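Local coordinates for nitrite oxidoreductase subunit B (Kuenenia stuttgartiensis, PDB 7B04), which probably serves as the iron-sulfur electron-transfer subunit of the nitrite oxidoreductase complex, relaying electrons between its partner subunits during the interconversion of nitrite and nitrate, at residues C235-E243 against P253-A261. Numbering follows the deposited sequence.
With SF4 (iron/sulfur cluster), chain Y.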
# COMPACT_ATOMS: atom_id res chain seq x y z
N CYS A 235 10.22 -20.91 -0.09
CA CYS A 235 11.21 -19.85 -0.20
C CYS A 235 12.60 -20.45 -0.41
O CYS A 235 13.04 -21.31 0.35
CB CYS A 235 11.18 -18.98 1.05
SG CYS A 235 12.71 -18.07 1.37
N ILE A 236 13.28 -19.97 -1.46
CA ILE A 236 14.60 -20.46 -1.82
C ILE A 236 15.71 -19.55 -1.30
O ILE A 236 16.88 -19.75 -1.65
CB ILE A 236 14.71 -20.63 -3.34
CG1 ILE A 236 14.61 -19.26 -4.01
CG2 ILE A 236 13.62 -21.55 -3.86
CD1 ILE A 236 15.01 -19.25 -5.46
N ALA A 237 15.36 -18.56 -0.48
CA ALA A 237 16.30 -17.55 0.01
C ALA A 237 17.01 -16.82 -1.12
O ALA A 237 18.09 -16.25 -0.91
CB ALA A 237 17.33 -18.15 0.97
N CYS A 238 16.40 -16.80 -2.31
CA CYS A 238 16.99 -16.23 -3.52
C CYS A 238 18.46 -16.60 -3.63
O CYS A 238 19.34 -15.74 -3.73
CB CYS A 238 16.80 -14.71 -3.57
SG CYS A 238 15.10 -14.16 -3.34
N TYR A 239 18.73 -17.90 -3.61
CA TYR A 239 20.11 -18.36 -3.56
C TYR A 239 20.95 -17.93 -4.75
O TYR A 239 22.18 -17.79 -4.57
CB TYR A 239 20.15 -19.89 -3.36
CG TYR A 239 19.56 -20.72 -4.47
CD1 TYR A 239 18.20 -21.01 -4.50
CD2 TYR A 239 20.36 -21.25 -5.48
CE1 TYR A 239 17.65 -21.79 -5.51
CE2 TYR A 239 19.82 -22.02 -6.49
CZ TYR A 239 18.47 -22.29 -6.50
OH TYR A 239 17.93 -23.06 -7.50
N PRO A 240 20.42 -17.69 -5.96
CA PRO A 240 21.27 -17.10 -7.00
C PRO A 240 21.78 -15.72 -6.64
O PRO A 240 22.89 -15.35 -7.06
CB PRO A 240 20.35 -17.06 -8.23
CG PRO A 240 18.97 -17.23 -7.70
CD PRO A 240 19.13 -18.13 -6.53
N ARG A 241 21.02 -14.93 -5.88
CA ARG A 241 21.51 -13.62 -5.47
C ARG A 241 22.61 -13.74 -4.42
O ARG A 241 23.59 -12.99 -4.44
CB ARG A 241 20.36 -12.76 -4.95
CG ARG A 241 19.51 -12.14 -6.04
CD ARG A 241 18.18 -11.63 -5.49
NE ARG A 241 18.36 -10.58 -4.50
CZ ARG A 241 18.30 -9.28 -4.77
NH1 ARG A 241 18.08 -8.87 -6.01
NH2 ARG A 241 18.48 -8.39 -3.80
N ILE A 242 22.45 -14.68 -3.48
CA ILE A 242 23.47 -14.91 -2.47
C ILE A 242 24.72 -15.52 -3.09
O ILE A 242 25.85 -15.20 -2.68
CB ILE A 242 22.92 -15.79 -1.34
CG1 ILE A 242 21.84 -15.02 -0.58
CG2 ILE A 242 24.02 -16.22 -0.38
CD1 ILE A 242 21.09 -15.87 0.38
N GLU A 243 24.55 -16.38 -4.09
CA GLU A 243 25.70 -16.96 -4.78
C GLU A 243 26.45 -15.93 -5.62
O GLU A 243 27.46 -16.28 -6.24
CB GLU A 243 25.24 -18.11 -5.68
CG GLU A 243 24.84 -19.38 -4.93
CD GLU A 243 24.09 -20.36 -5.80
OE1 GLU A 243 23.79 -20.02 -6.97
OE2 GLU A 243 23.79 -21.48 -5.33
N PRO A 253 28.27 -11.66 -2.90
CA PRO A 253 26.98 -12.11 -2.36
C PRO A 253 26.06 -10.93 -2.09
O PRO A 253 26.44 -9.96 -1.44
CB PRO A 253 27.37 -12.84 -1.07
CG PRO A 253 28.78 -13.28 -1.31
CD PRO A 253 29.41 -12.19 -2.13
N MET A 254 24.83 -11.04 -2.59
CA MET A 254 23.84 -9.98 -2.50
C MET A 254 22.73 -10.41 -1.55
O MET A 254 22.36 -11.60 -1.52
CB MET A 254 23.26 -9.68 -3.88
CG MET A 254 22.23 -8.57 -3.95
SD MET A 254 21.79 -8.23 -5.67
CE MET A 254 20.78 -6.76 -5.50
N GLU A 255 22.19 -9.47 -0.78
CA GLU A 255 21.11 -9.82 0.12
C GLU A 255 19.92 -10.29 -0.70
O GLU A 255 19.74 -9.90 -1.85
CB GLU A 255 20.72 -8.63 1.00
CG GLU A 255 21.85 -8.08 1.86
CD GLU A 255 21.35 -7.18 2.98
OE1 GLU A 255 20.12 -7.06 3.15
OE2 GLU A 255 22.19 -6.58 3.69
N THR A 256 19.10 -11.15 -0.09
CA THR A 256 17.99 -11.70 -0.83
C THR A 256 17.01 -10.60 -1.22
O THR A 256 16.99 -9.50 -0.66
CB THR A 256 17.28 -12.83 -0.07
OG1 THR A 256 16.31 -13.44 -0.91
CG2 THR A 256 16.59 -12.30 1.12
N ARG A 257 16.19 -10.94 -2.21
CA ARG A 257 15.34 -9.95 -2.86
C ARG A 257 14.34 -9.32 -1.90
O ARG A 257 14.03 -8.13 -2.01
CB ARG A 257 14.63 -10.61 -4.04
CG ARG A 257 13.91 -9.63 -4.83
CD ARG A 257 13.95 -9.86 -6.30
NE ARG A 257 12.89 -9.04 -6.86
CZ ARG A 257 12.94 -7.71 -6.91
NH1 ARG A 257 11.92 -7.03 -7.41
NH2 ARG A 257 14.03 -7.05 -6.50
N CYS A 258 13.80 -10.11 -0.96
CA CYS A 258 12.86 -9.54 0.00
C CYS A 258 13.56 -8.65 1.02
O CYS A 258 12.97 -7.68 1.51
CB CYS A 258 12.08 -10.66 0.71
SG CYS A 258 13.09 -11.74 1.74
N MET A 259 14.82 -8.96 1.37
CA MET A 259 15.54 -8.12 2.33
C MET A 259 15.91 -6.78 1.71
O MET A 259 15.79 -5.74 2.36
CB MET A 259 16.79 -8.83 2.85
CG MET A 259 16.54 -10.16 3.53
SD MET A 259 15.55 -10.19 5.02
CE MET A 259 15.37 -11.95 5.24
N SER A 260 16.37 -6.79 0.46
CA SER A 260 16.79 -5.55 -0.19
C SER A 260 15.64 -4.59 -0.39
O SER A 260 15.86 -3.37 -0.48
CB SER A 260 17.45 -5.87 -1.54
OG SER A 260 17.76 -4.68 -2.24
N ALA A 261 14.41 -5.09 -0.46
CA ALA A 261 13.22 -4.27 -0.69
C ALA A 261 12.75 -3.51 0.55
O ALA A 261 11.94 -2.59 0.40
CB ALA A 261 12.08 -5.16 -1.18
FE1 SF4 Y . 11.16 -14.62 -1.74
FE2 SF4 Y . 12.31 -16.18 0.19
FE3 SF4 Y . 12.37 -13.45 0.41
FE4 SF4 Y . 13.89 -14.70 -1.49
S1 SF4 Y . 14.10 -14.89 0.77
S2 SF4 Y . 12.59 -12.85 -1.77
S3 SF4 Y . 12.51 -16.43 -2.07
S4 SF4 Y . 10.52 -14.79 0.44
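With CG anti to its carbonyl carbon (chi1 -79°) and a bend farther out at chi3, R241 lays its guanidinium between M254 and R257, while M254, its chain fully extended from a CG anti to the backbone N, carries its thioether across the same group. SD of M254 sits toward the rim of one guanidinium face, 3.8 Å from CZ of R241; CA of R257 lies over the opposite face. At the edge, near the guanidinium plane, the carbonyl of E255 takes a hydrogen bond from NH2 of R241 (NH2 to O 2.8 Å) and a weak one from NE, so two N-H groups grip one buried oxygen and limit the guanidinium's rotation. NH1 of R241 points on to a salt bridge with E90 of subunit A; the same carboxylate pairs with R257 NH2, which probably offsets the closeness of the two arginines, whose planes stand 56° apart. The backbones are tied as well, M254 N giving a hydrogen bond to R241 O at 3.0 Å. Next to T256 and R257 lies a ferredoxin-type [4Fe-4S] site: C235 and C238, a CxxC pair, bind two irons, C258 from 253-261 binds a third (SG to FE3 2.3 Å), and C45 completes the set of four cysteines. C238 is also the N-cap residue of helix 239-242, and its carbonyl accepts from the N atoms of R241 and I242. R257 N donates a long N-H...S hydrogen bond to C238 SG (3.6 Å), though the place of that sulfur is less sure. A leucine in place of R241 would probably leave the E255 carbonyl without its side-chain donors and E90 of subunit A without one of its arginine mates. At the P253 end, CB of P253 rests against O of I242.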